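Uncharacterized protein (Bacteroides uniformis, PDB 4JPQ) is of unknown function but probably binds carbohydrate as a member of carbohydrate-binding family 9. Local coordinates at residues S52-H57 with L63-V68; E91-P96 with Y102-C107; V9-C14 with S173-T178. All coordinates share one frame; numbering follows the deposited sequence.

Contact 1. Residues S52-H57 with L63-V68; sequences SFRIAH and LLHYKV
The beta hairpin of strands 50-57 and 61-70 pairs Ser52 to Ala56 with Lys67 to Leu63. The strands run antiparallel, with their axes 4.7 Å apart at closest approach. Ser52 with Lys67, Arg54 with His65 and Ala56 with Leu63 are the hydrogen-bonded pairs, each closed by two backbone bonds. Lys67 N to Ser52 O, at 2.8 Å, is nearly straight. Phe53 with Tyr66 and Ile55 with Leu64 are the non-hydrogen-bonded pairs.

One face is mainly apolar, with Phe53, Ile55, Leu64 and Tyr66. Ile55 and Leu64 lie alongside each other, and Ile55 CD1 meets Leu64 CD2 at 3.7 Å. Phe53 CB approaches Tyr66 CD2 at 3.8 Å, while the Phe53 ring turns away to stack on Phe183. Strand 89-95 packs against this face, with Phe92 against Leu64 and Tyr66.

The other face is mixed: Ser52, Arg54, His65 and Lys67 lie there with Ala56 and Leu63. Arg54 and His65 run side by side, and Arg54 NE donates to His65 ND1 at 3.3 Å. Arg54 NE lies near the imidazole plane, but His65 ND1 is tilted from the guanidinium plane, and the N-H...N angle is 141°. The His65 ring reaches Arg54 because its CG is anti to the backbone N (chi1 -179°). Leu27 of helix 23-29 covers Arg54, Ala56 and His65.

Arg54 NH1 forms a salt bridge with Asp28 and a hydrogen bond with Ile32 O. His65 NE2 bonds to Glu156. With ND1 accepting from Arg54 and NE2 facing a carboxylate, His65 is probably a neutral imidazole with its proton on NE2, linking Arg54 to Glu156 through its two nitrogens.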
loop_
_atom_site.group_PDB
_atom_site.type_symbol
_atom_site.label_atom_id
_atom_site.label_comp_id
_atom_site.label_asym_id
_atom_site.label_seq_id
_atom_site.Cartn_x
_atom_site.Cartn_y
_atom_site.Cartn_z
ATOM N N SER A 52 -0.303 -5.881 -9.800
ATOM C CA SER A 52 -1.685 -6.092 -9.399
ATOM C C SER A 52 -1.747 -6.181 -7.870
ATOM O O SER A 52 -0.727 -6.411 -7.202
ATOM C CB SER A 52 -2.280 -7.335 -10.064
ATOM O OG SER A 52 -1.672 -8.518 -9.596
ATOM N N PHE A 53 -2.941 -5.962 -7.329
ATOM C CA PHE A 53 -3.163 -6.034 -5.895
ATOM C C PHE A 53 -4.564 -6.549 -5.563
ATOM O O PHE A 53 -5.392 -6.685 -6.446
ATOM C CB PHE A 53 -2.958 -4.656 -5.262
ATOM C CG PHE A 53 -4.085 -3.691 -5.522
ATOM C CD1 PHE A 53 -4.205 -3.059 -6.748
ATOM C CD2 PHE A 53 -5.031 -3.419 -4.530
ATOM C CE1 PHE A 53 -5.248 -2.170 -6.994
ATOM C CE2 PHE A 53 -6.072 -2.532 -4.763
ATOM C CZ PHE A 53 -6.182 -1.906 -5.999
ATOM N N ARG A 54 -4.802 -6.835 -4.286
ATOM C CA ARG A 54 -6.129 -7.218 -3.814
ATOM C C ARG A 54 -6.257 -6.921 -2.340
ATOM O O ARG A 54 -5.268 -6.878 -1.614
ATOM C CB ARG A 54 -6.478 -8.665 -4.102
ATOM C CG ARG A 54 -5.534 -9.668 -3.494
ATOM C CD ARG A 54 -5.994 -11.070 -3.798
ATOM N NE ARG A 54 -5.036 -12.047 -3.299
ATOM C CZ ARG A 54 -5.145 -13.371 -3.448
ATOM N NH1 ARG A 54 -6.202 -13.936 -4.041
ATOM N NH2 ARG A 54 -4.196 -14.161 -2.954
ATOM N N ILE A 55 -7.501 -6.730 -1.927
ATOM C CA ILE A 55 -7.803 -6.275 -0.602
ATOM C C ILE A 55 -9.057 -6.937 -0.018
ATOM O O ILE A 55 -10.019 -7.221 -0.730
ATOM C CB ILE A 55 -7.901 -4.722 -0.622
ATOM C CG1 ILE A 55 -8.004 -4.158 0.811
ATOM C CG2 ILE A 55 -9.039 -4.232 -1.537
ATOM C CD1 ILE A 55 -7.952 -2.657 0.882
ATOM N N ALA A 56 -9.024 -7.153 1.293
ATOM C CA ALA A 56 -10.145 -7.727 2.053
ATOM C C ALA A 56 -10.030 -7.288 3.504
ATOM O O ALA A 56 -9.094 -6.552 3.837
ATOM C CB ALA A 56 -10.112 -9.227 1.959
ATOM N N HIS A 57 -10.963 -7.710 4.357
ATOM C CA HIS A 57 -10.894 -7.353 5.775
ATOM C C HIS A 57 -11.463 -8.395 6.706
ATOM O O HIS A 57 -12.330 -9.171 6.324
ATOM C CB HIS A 57 -11.568 -5.993 6.038
ATOM C CG HIS A 57 -13.066 -6.015 5.962
ATOM N ND1 HIS A 57 -13.869 -5.904 7.077
ATOM C CD2 HIS A 57 -13.907 -6.118 4.904
ATOM C CE1 HIS A 57 -15.137 -5.927 6.709
ATOM N NE2 HIS A 57 -15.187 -6.063 5.396
ATOM N N LEU A 63 -6.423 -6.410 4.958
ATOM C CA LEU A 63 -5.492 -7.348 4.373
ATOM C C LEU A 63 -5.182 -6.919 2.944
ATOM O O LEU A 63 -6.092 -6.864 2.114
ATOM C CB LEU A 63 -6.132 -8.735 4.342
ATOM C CG LEU A 63 -6.674 -9.289 5.655
ATOM C CD1 LEU A 63 -7.223 -10.684 5.421
ATOM C CD2 LEU A 63 -5.610 -9.315 6.741
ATOM N N LEU A 64 -3.907 -6.631 2.660
ATOM C CA LEU A 64 -3.425 -6.241 1.322
ATOM C C LEU A 64 -2.404 -7.227 0.803
ATOM O O LEU A 64 -1.533 -7.642 1.561
ATOM C CB LEU A 64 -2.692 -4.910 1.360
ATOM C CG LEU A 64 -3.436 -3.626 1.557
ATOM C CD1 LEU A 64 -2.427 -2.497 1.666
ATOM C CD2 LEU A 64 -4.381 -3.394 0.395
ATOM N N HIS A 65 -2.489 -7.526 -0.497
ATOM C CA HIS A 65 -1.588 -8.429 -1.175
ATOM C C HIS A 65 -1.280 -7.833 -2.542
ATOM O O HIS A 65 -2.190 -7.655 -3.336
ATOM C CB HIS A 65 -2.227 -9.822 -1.291
ATOM C CG HIS A 65 -1.353 -10.841 -1.955
ATOM N ND1 HIS A 65 -1.822 -11.737 -2.890
ATOM C CD2 HIS A 65 -0.027 -11.071 -1.854
ATOM C CE1 HIS A 65 -0.828 -12.491 -3.317
ATOM N NE2 HIS A 65 0.271 -12.110 -2.701
ATOM N N TYR A 66 -0.014 -7.486 -2.766
ATOM C CA TYR A 66 0.487 -6.941 -4.018
ATOM C C TYR A 66 1.329 -7.982 -4.724
ATOM O O TYR A 66 2.087 -8.703 -4.064
ATOM C CB TYR A 66 1.432 -5.766 -3.746
ATOM C CG TYR A 66 0.812 -4.526 -3.178
ATOM C CD1 TYR A 66 0.700 -4.353 -1.795
ATOM C CD2 TYR A 66 0.382 -3.485 -4.017
ATOM C CE1 TYR A 66 0.149 -3.190 -1.258
ATOM C CE2 TYR A 66 -0.168 -2.320 -3.489
ATOM C CZ TYR A 66 -0.278 -2.177 -2.113
ATOM O OH TYR A 66 -0.822 -1.044 -1.572
ATOM N N LYS A 67 1.236 -8.022 -6.054
ATOM C CA LYS A 67 2.092 -8.862 -6.918
ATOM C C LYS A 67 2.766 -7.916 -7.915
ATOM O O LYS A 67 2.095 -7.090 -8.521
ATOM C CB LYS A 67 1.280 -9.907 -7.664
ATOM C CG LYS A 67 0.770 -11.058 -6.807
ATOM C CD LYS A 67 -0.271 -11.917 -7.528
ATOM C CE LYS A 67 0.238 -12.604 -8.791
ATOM N NZ LYS A 67 -0.802 -13.525 -9.328
ATOM N N VAL A 68 4.076 -8.057 -8.095
ATOM C CA VAL A 68 4.874 -7.204 -8.991
ATOM C C VAL A 68 5.817 -8.008 -9.898
ATOM O O VAL A 68 6.333 -9.038 -9.480
ATOM C CB VAL A 68 5.755 -6.263 -8.136
ATOM C CG1 VAL A 68 6.660 -5.394 -8.998
ATOM C CG2 VAL A 68 4.896 -5.395 -7.221
#

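Contact 2. Residues E91-P96 with Y102-C107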
loop_
_atom_site.group_PDB
_atom_site.type_symbol
_atom_site.label_atom_id
_atom_site.label_comp_id
_atom_site.label_asym_id
_atom_site.label_seq_id
_atom_site.Cartn_x
_atom_site.Cartn_y
_atom_site.Cartn_z
ATOM N N GLU A 91 2.665 1.015 -2.228
ATOM C CA GLU A 91 2.076 1.953 -1.280
ATOM C C GLU A 91 0.548 1.855 -1.217
ATOM O O GLU A 91 -0.096 1.478 -2.195
ATOM C CB GLU A 91 2.485 3.390 -1.656
ATOM C CG GLU A 91 3.989 3.614 -1.879
ATOM C CD GLU A 91 4.383 5.042 -2.231
ATOM O OE1 GLU A 91 3.509 5.901 -2.410
ATOM O OE2 GLU A 91 5.593 5.305 -2.353
ATOM N N PHE A 92 0.008 2.194 -0.043
ATOM C CA PHE A 92 -1.426 2.254 0.244
ATOM C C PHE A 92 -1.690 3.548 1.013
ATOM O O PHE A 92 -1.129 3.744 2.088
ATOM C CB PHE A 92 -1.858 1.051 1.089
ATOM C CG PHE A 92 -3.302 1.098 1.564
ATOM C CD1 PHE A 92 -4.348 1.328 0.666
ATOM C CD2 PHE A 92 -3.626 0.850 2.904
ATOM C CE1 PHE A 92 -5.676 1.340 1.092
ATOM C CE2 PHE A 92 -4.950 0.850 3.333
ATOM C CZ PHE A 92 -5.974 1.098 2.425
ATOM N N PHE A 93 -2.508 4.424 0.442
ATOM C CA PHE A 93 -2.879 5.709 1.053
ATOM C C PHE A 93 -4.370 5.615 1.348
ATOM O O PHE A 93 -5.116 5.141 0.494
ATOM C CB PHE A 93 -2.641 6.879 0.094
ATOM C CG PHE A 93 -1.203 7.356 0.001
ATOM C CD1 PHE A 93 -0.138 6.472 -0.209
ATOM C CD2 PHE A 93 -0.920 8.724 0.030
ATOM C CE1 PHE A 93 1.172 6.943 -0.327
ATOM C CE2 PHE A 93 0.382 9.193 -0.091
ATOM C CZ PHE A 93 1.432 8.301 -0.263
ATOM N N VAL A 94 -4.809 6.088 2.519
ATOM C CA VAL A 94 -6.223 5.956 2.920
ATOM C C VAL A 94 -6.672 6.965 3.997
ATOM O O VAL A 94 -5.922 7.230 4.936
ATOM C CB VAL A 94 -6.499 4.491 3.382
ATOM C CG1 VAL A 94 -5.686 4.117 4.621
ATOM C CG2 VAL A 94 -7.975 4.235 3.628
ATOM N N SER A 95 -7.887 7.503 3.836
ATOM C CA SER A 95 -8.545 8.420 4.787
ATOM C C SER A 95 -9.739 7.605 5.301
ATOM O O SER A 95 -10.642 7.281 4.520
ATOM C CB SER A 95 -9.020 9.717 4.105
ATOM O OG SER A 95 -9.821 10.518 4.967
ATOM N N PRO A 96 -9.786 7.305 6.606
ATOM C CA PRO A 96 -10.810 6.391 7.088
ATOM C C PRO A 96 -12.133 6.948 7.632
ATOM O O PRO A 96 -13.044 6.133 7.855
ATOM C CB PRO A 96 -10.067 5.698 8.220
ATOM C CG PRO A 96 -9.308 6.831 8.841
ATOM C CD PRO A 96 -9.010 7.823 7.747
ATOM N N TYR A 102 -5.434 11.771 6.527
ATOM C CA TYR A 102 -5.193 10.518 5.782
ATOM C C TYR A 102 -3.878 9.908 6.246
ATOM O O TYR A 102 -3.082 10.574 6.936
ATOM C CB TYR A 102 -5.164 10.733 4.251
ATOM C CG TYR A 102 -3.937 11.439 3.747
ATOM C CD1 TYR A 102 -3.822 12.839 3.814
ATOM C CD2 TYR A 102 -2.864 10.716 3.219
ATOM C CE1 TYR A 102 -2.671 13.493 3.366
ATOM C CE2 TYR A 102 -1.704 11.357 2.781
ATOM C CZ TYR A 102 -1.613 12.736 2.846
ATOM O OH TYR A 102 -0.476 13.345 2.403
ATOM N N TYR A 103 -3.676 8.660 5.832
ATOM C CA TYR A 103 -2.495 7.882 6.152
ATOM C C TYR A 103 -1.848 7.349 4.886
ATOM O O TYR A 103 -2.533 7.116 3.897
ATOM C CB TYR A 103 -2.889 6.686 7.000
ATOM C CG TYR A 103 -3.478 7.040 8.334
ATOM C CD1 TYR A 103 -4.845 7.292 8.478
ATOM C CD2 TYR A 103 -2.672 7.099 9.477
ATOM C CE1 TYR A 103 -5.393 7.595 9.725
ATOM C CE2 TYR A 103 -3.206 7.399 10.725
ATOM C CZ TYR A 103 -4.565 7.645 10.848
ATOM O OH TYR A 103 -5.106 7.943 12.074
ATOM N N ASN A 104 -0.534 7.166 4.926
ATOM C CA ASN A 104 0.208 6.555 3.819
ATOM C C ASN A 104 1.085 5.434 4.376
ATOM O O ASN A 104 1.887 5.664 5.284
ATOM C CB ASN A 104 1.042 7.565 3.012
ATOM C CG ASN A 104 1.997 8.367 3.864
ATOM O OD1 ASN A 104 1.582 8.960 4.836
ATOM N ND2 ASN A 104 3.279 8.381 3.510
ATOM N N PHE A 105 0.881 4.228 3.848
ATOM C CA PHE A 105 1.625 3.040 4.220
ATOM C C PHE A 105 2.488 2.721 3.015
ATOM O O PHE A 105 1.963 2.284 1.997
ATOM C CB PHE A 105 0.674 1.875 4.512
ATOM C CG PHE A 105 -0.235 2.114 5.675
ATOM C CD1 PHE A 105 -1.420 2.816 5.507
ATOM C CD2 PHE A 105 0.072 1.609 6.932
ATOM C CE1 PHE A 105 -2.272 3.024 6.576
ATOM C CE2 PHE A 105 -0.780 1.822 8.008
ATOM C CZ PHE A 105 -1.950 2.526 7.831
ATOM N N GLU A 106 3.792 2.970 3.125
ATOM C CA GLU A 106 4.739 2.721 2.039
ATOM C C GLU A 106 5.667 1.625 2.525
ATOM O O GLU A 106 6.242 1.741 3.606
ATOM C CB GLU A 106 5.497 4.007 1.705
ATOM C CG GLU A 106 4.576 5.183 1.377
ATOM C CD GLU A 106 5.290 6.454 0.942
ATOM O OE1 GLU A 106 6.470 6.404 0.568
ATOM O OE2 GLU A 106 4.651 7.526 0.959
ATOM N N CYS A 107 5.808 0.563 1.734
ATOM C CA CYS A 107 6.612 -0.602 2.122
ATOM C C CYS A 107 7.527 -1.050 0.983
ATOM O O CYS A 107 7.045 -1.267 -0.143
ATOM C CB CYS A 107 5.655 -1.719 2.510
ATOM S SG CYS A 107 6.399 -2.996 3.527
#
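Phe92 O accepts the backbone N-H of Phe105 N at 2.7 Å, with an N-H...O angle of 171°. The same oxygen lies in the plane of the Phe105 ring, at its edge, near CD1. Phe105 O takes the N-H of Phe92 in return. Val94 and Tyr103 form the next hydrogen-bonded pair, and Val94 O likewise lies at the edge of the Tyr103 ring.

Between these pairs, Phe93 faces Asn104. Asn104 CB sits over the centre of the Phe93 ring, 3.3 Å from its centroid, in a CH-pi contact. The ring reaches this place with CG anti to its carbonyl carbon (chi1 -80°). Phe93 CD2 also meets Tyr102 CE2 at 3.9 Å. His209 and Tyr184 make edge-to-face contacts with the same ring, and a bound 3-cyclohexyl-1-propylsulfonic acid, probably from the crystallisation liquor, lies about 5 Å from the side chain. With Phe93 cut back to an alanine, Asn104 CB is likely to lose its aromatic cover, and a gap would probably open beside Tyr102.

The two segments form the beta hairpin of strands 89-95 and 102-108, deep in the fold. On the face of Phe92 and Phe105, Phe92 CD2 touches Phe105 CD1 at 3.9 Å, and Ile161 of strand 152-162 packs on both. On the face of Phe93, Asn104 ND2 donates to Glu106 OE2 at 3.0 Å, reaching it from above the carboxylate plane. ND2 also bonds to Gln116 OE1, and OD1 accepts from Arg124, so the amide is held at both ends. Glu91 and Glu106 lie side by side with their carboxylates stacked, 16° from parallel. Glu91 OE2 and Glu106 OE1 are 3.2 Å apart. Two buried acids this near would probably raise each other's affinity for a proton.

Contact 3. Residues V9-C14 with S173-T178; sequences VKKVMC and SLDGKT. With SO4 (sulfate ion), chain F.
Lys11 NZ and Asp175 OD1 form a salt bridge at 3.1 Å. Asp175 OD1 accepts through its syn lone pair, on the side of OD2. Lys11 NZ is 3.6 Å from Asp175 OD2. The lysine reaches across to the other segment with its chain fully extended, CG anti to the backbone N (chi1 -169°). Lys11 CE passes Asp175 OD1 at 3.4 Å. The two side chains cross at a slant, and the backbones stay well apart, with the CA atoms of Lys11 and Asp175 8.0 Å from each other.

Asp175 sits in a type II beta turn from Leu174 to Lys177, closed by Lys177 N to Leu174 O. Gly176 takes the positive phi (73°) usual at the third position of such a turn.

A sulfate, probably from the crystallisation liquor, binds beside the turn. Ser173 N donates to sulfate O4 at 2.8 Å, and Gly172 N also bonds to the ion. Lys177 NZ adds a weak bond to O1.

His57 of the neighbouring strand 50-57 touches both partners of the pair: Lys11, Leu174 and Asp175 all pack on it. Strand 6-11 and the loop before strand 178-186 are thus joined by one ion pair at the surface. Asp175 is exposed, so water probably screens the pair and the bond is likely to be modest in strength.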
loop_
_atom_site.group_PDB
_atom_site.type_symbol
_atom_site.label_atom_id
_atom_site.label_comp_id
_atom_site.label_asym_id
_atom_site.label_seq_id
_atom_site.Cartn_x
_atom_site.Cartn_y
_atom_site.Cartn_z
ATOM N N VAL A 9 -14.447 -4.277 -0.801
ATOM C CA VAL A 9 -13.503 -4.966 0.053
ATOM C C VAL A 9 -14.340 -6.043 0.744
ATOM O O VAL A 9 -15.069 -5.747 1.696
ATOM C CB VAL A 9 -12.842 -3.999 1.051
ATOM C CG1 VAL A 9 -11.777 -4.719 1.865
ATOM C CG2 VAL A 9 -12.227 -2.822 0.309
ATOM N N LYS A 10 -14.250 -7.278 0.237
ATOM C CA LYS A 10 -15.010 -8.417 0.783
ATOM C C LYS A 10 -14.523 -8.778 2.186
ATOM O O LYS A 10 -13.340 -8.599 2.492
ATOM C CB LYS A 10 -14.902 -9.652 -0.131
ATOM C CG LYS A 10 -15.607 -9.557 -1.485
ATOM C CD LYS A 10 -17.119 -9.740 -1.357
ATOM C CE LYS A 10 -17.830 -9.822 -2.701
ATOM N NZ LYS A 10 -17.874 -8.507 -3.401
ATOM N N LYS A 11 -15.442 -9.248 3.039
ATOM C CA LYS A 11 -15.095 -9.674 4.400
ATOM C C LYS A 11 -14.676 -11.141 4.411
ATOM O O LYS A 11 -15.300 -11.970 3.756
ATOM C CB LYS A 11 -16.241 -9.499 5.411
ATOM C CG LYS A 11 -15.760 -9.697 6.858
ATOM C CD LYS A 11 -16.792 -9.466 7.942
ATOM C CE LYS A 11 -16.102 -9.555 9.303
ATOM N NZ LYS A 11 -17.011 -9.418 10.476
ATOM N N VAL A 12 -13.647 -11.429 5.206
ATOM C CA VAL A 12 -13.123 -12.770 5.447
ATOM C C VAL A 12 -13.231 -13.016 6.961
ATOM O O VAL A 12 -12.919 -12.126 7.747
ATOM C CB VAL A 12 -11.680 -12.856 4.922
ATOM C CG1 VAL A 12 -11.045 -14.184 5.273
ATOM C CG2 VAL A 12 -11.671 -12.634 3.408
HETATM N N MSE A 13 -13.609 -14.233 7.347
HETATM C CA MSE A 13 -13.889 -14.613 8.750
HETATM C C MSE A 13 -12.713 -15.270 9.430
HETATM O O MSE A 13 -12.383 -16.423 9.131
HETATM C CB MSE A 13 -15.060 -15.597 8.785
HETATM C CG MSE A 13 -16.263 -15.233 7.918
HETATM SE SE MSE A 13 -17.179 -13.710 8.736
HETATM C CE MSE A 13 -17.949 -13.340 6.961
ATOM N N CYS A 14 -12.085 -14.557 10.370
ATOM C CA CYS A 14 -10.895 -15.028 11.087
ATOM C C CYS A 14 -11.085 -14.829 12.566
ATOM O O CYS A 14 -11.355 -13.702 12.957
ATOM C CB CYS A 14 -9.709 -14.155 10.693
ATOM S SG CYS A 14 -9.382 -14.012 8.941
ATOM N N SER A 173 -14.388 -0.699 14.184
ATOM C CA SER A 173 -14.599 -1.854 13.312
ATOM C C SER A 173 -14.833 -1.445 11.858
ATOM O O SER A 173 -15.580 -0.519 11.588
ATOM C CB SER A 173 -15.805 -2.655 13.804
ATOM O OG SER A 173 -16.067 -3.761 12.948
ATOM N N LEU A 174 -14.249 -2.208 10.938
ATOM C CA LEU A 174 -14.324 -1.938 9.496
ATOM C C LEU A 174 -15.653 -2.323 8.837
ATOM O O LEU A 174 -15.927 -1.867 7.725
ATOM C CB LEU A 174 -13.191 -2.677 8.768
ATOM C CG LEU A 174 -11.752 -2.424 9.243
ATOM C CD1 LEU A 174 -10.787 -3.380 8.567
ATOM C CD2 LEU A 174 -11.350 -0.976 9.002
ATOM N N ASP A 175 -16.452 -3.159 9.513
ATOM C CA ASP A 175 -17.742 -3.666 8.998
ATOM C C ASP A 175 -18.653 -2.565 8.455
ATOM O O ASP A 175 -19.078 -1.678 9.214
ATOM C CB ASP A 175 -18.495 -4.458 10.089
ATOM C CG ASP A 175 -17.846 -5.800 10.397
ATOM O OD1 ASP A 175 -17.731 -6.618 9.478
ATOM O OD2 ASP A 175 -17.476 -6.051 11.560
ATOM N N GLY A 176 -18.892 -2.595 7.139
ATOM C CA GLY A 176 -19.790 -1.645 6.489
ATOM C C GLY A 176 -19.324 -0.207 6.313
ATOM O O GLY A 176 -20.135 0.626 5.899
ATOM N N LYS A 177 -18.066 0.113 6.636
ATOM C CA LYS A 177 -17.552 1.487 6.463
ATOM C C LYS A 177 -17.207 1.751 5.016
ATOM O O LYS A 177 -17.010 0.809 4.243
ATOM C CB LYS A 177 -16.326 1.791 7.339
ATOM C CG LYS A 177 -16.655 1.886 8.820
ATOM C CD LYS A 177 -15.664 2.773 9.578
ATOM C CE LYS A 177 -15.959 2.880 11.056
ATOM N NZ LYS A 177 -17.383 3.147 11.393
ATOM N N THR A 178 -17.200 3.037 4.654
ATOM C CA THR A 178 -16.796 3.485 3.325
ATOM C C THR A 178 -15.601 4.424 3.537
ATOM O O THR A 178 -15.752 5.463 4.182
ATOM C CB THR A 178 -17.929 4.199 2.564
ATOM O OG1 THR A 178 -19.077 3.343 2.471
ATOM C CG2 THR A 178 -17.479 4.560 1.155
HETATM S S SO4 F . -16.014 3.075 14.787
HETATM O O1 SO4 F . -15.897 4.293 13.947
HETATM O O2 SO4 F . -15.248 3.267 16.040
HETATM O O3 SO4 F . -17.422 2.809 15.143
HETATM O O4 SO4 F . -15.494 1.906 14.043
#

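Contacts 1 and 2 are buried beta hairpins; contact 3 is a surface link between a strand end and a loop. The two hairpins meet in the core, where Tyr66 OH also makes a weak hydrogen bond to Glu91 O. Contact 3 meets contact 1 where strand 6-11 runs beside strand 50-57, and His57 bonds through its backbone to Lys10 and Val12. Contacts 2 and 3 do not touch. Along the chain, contacts 1 and 2 follow one another inside the long loop that contact 3 closes. Backbone bonds and apolar packing hold both hairpins, with an arginine-histidine bond added in contact 1 and paired acids in contact 2; contact 3 rests on one ion pair at the surface.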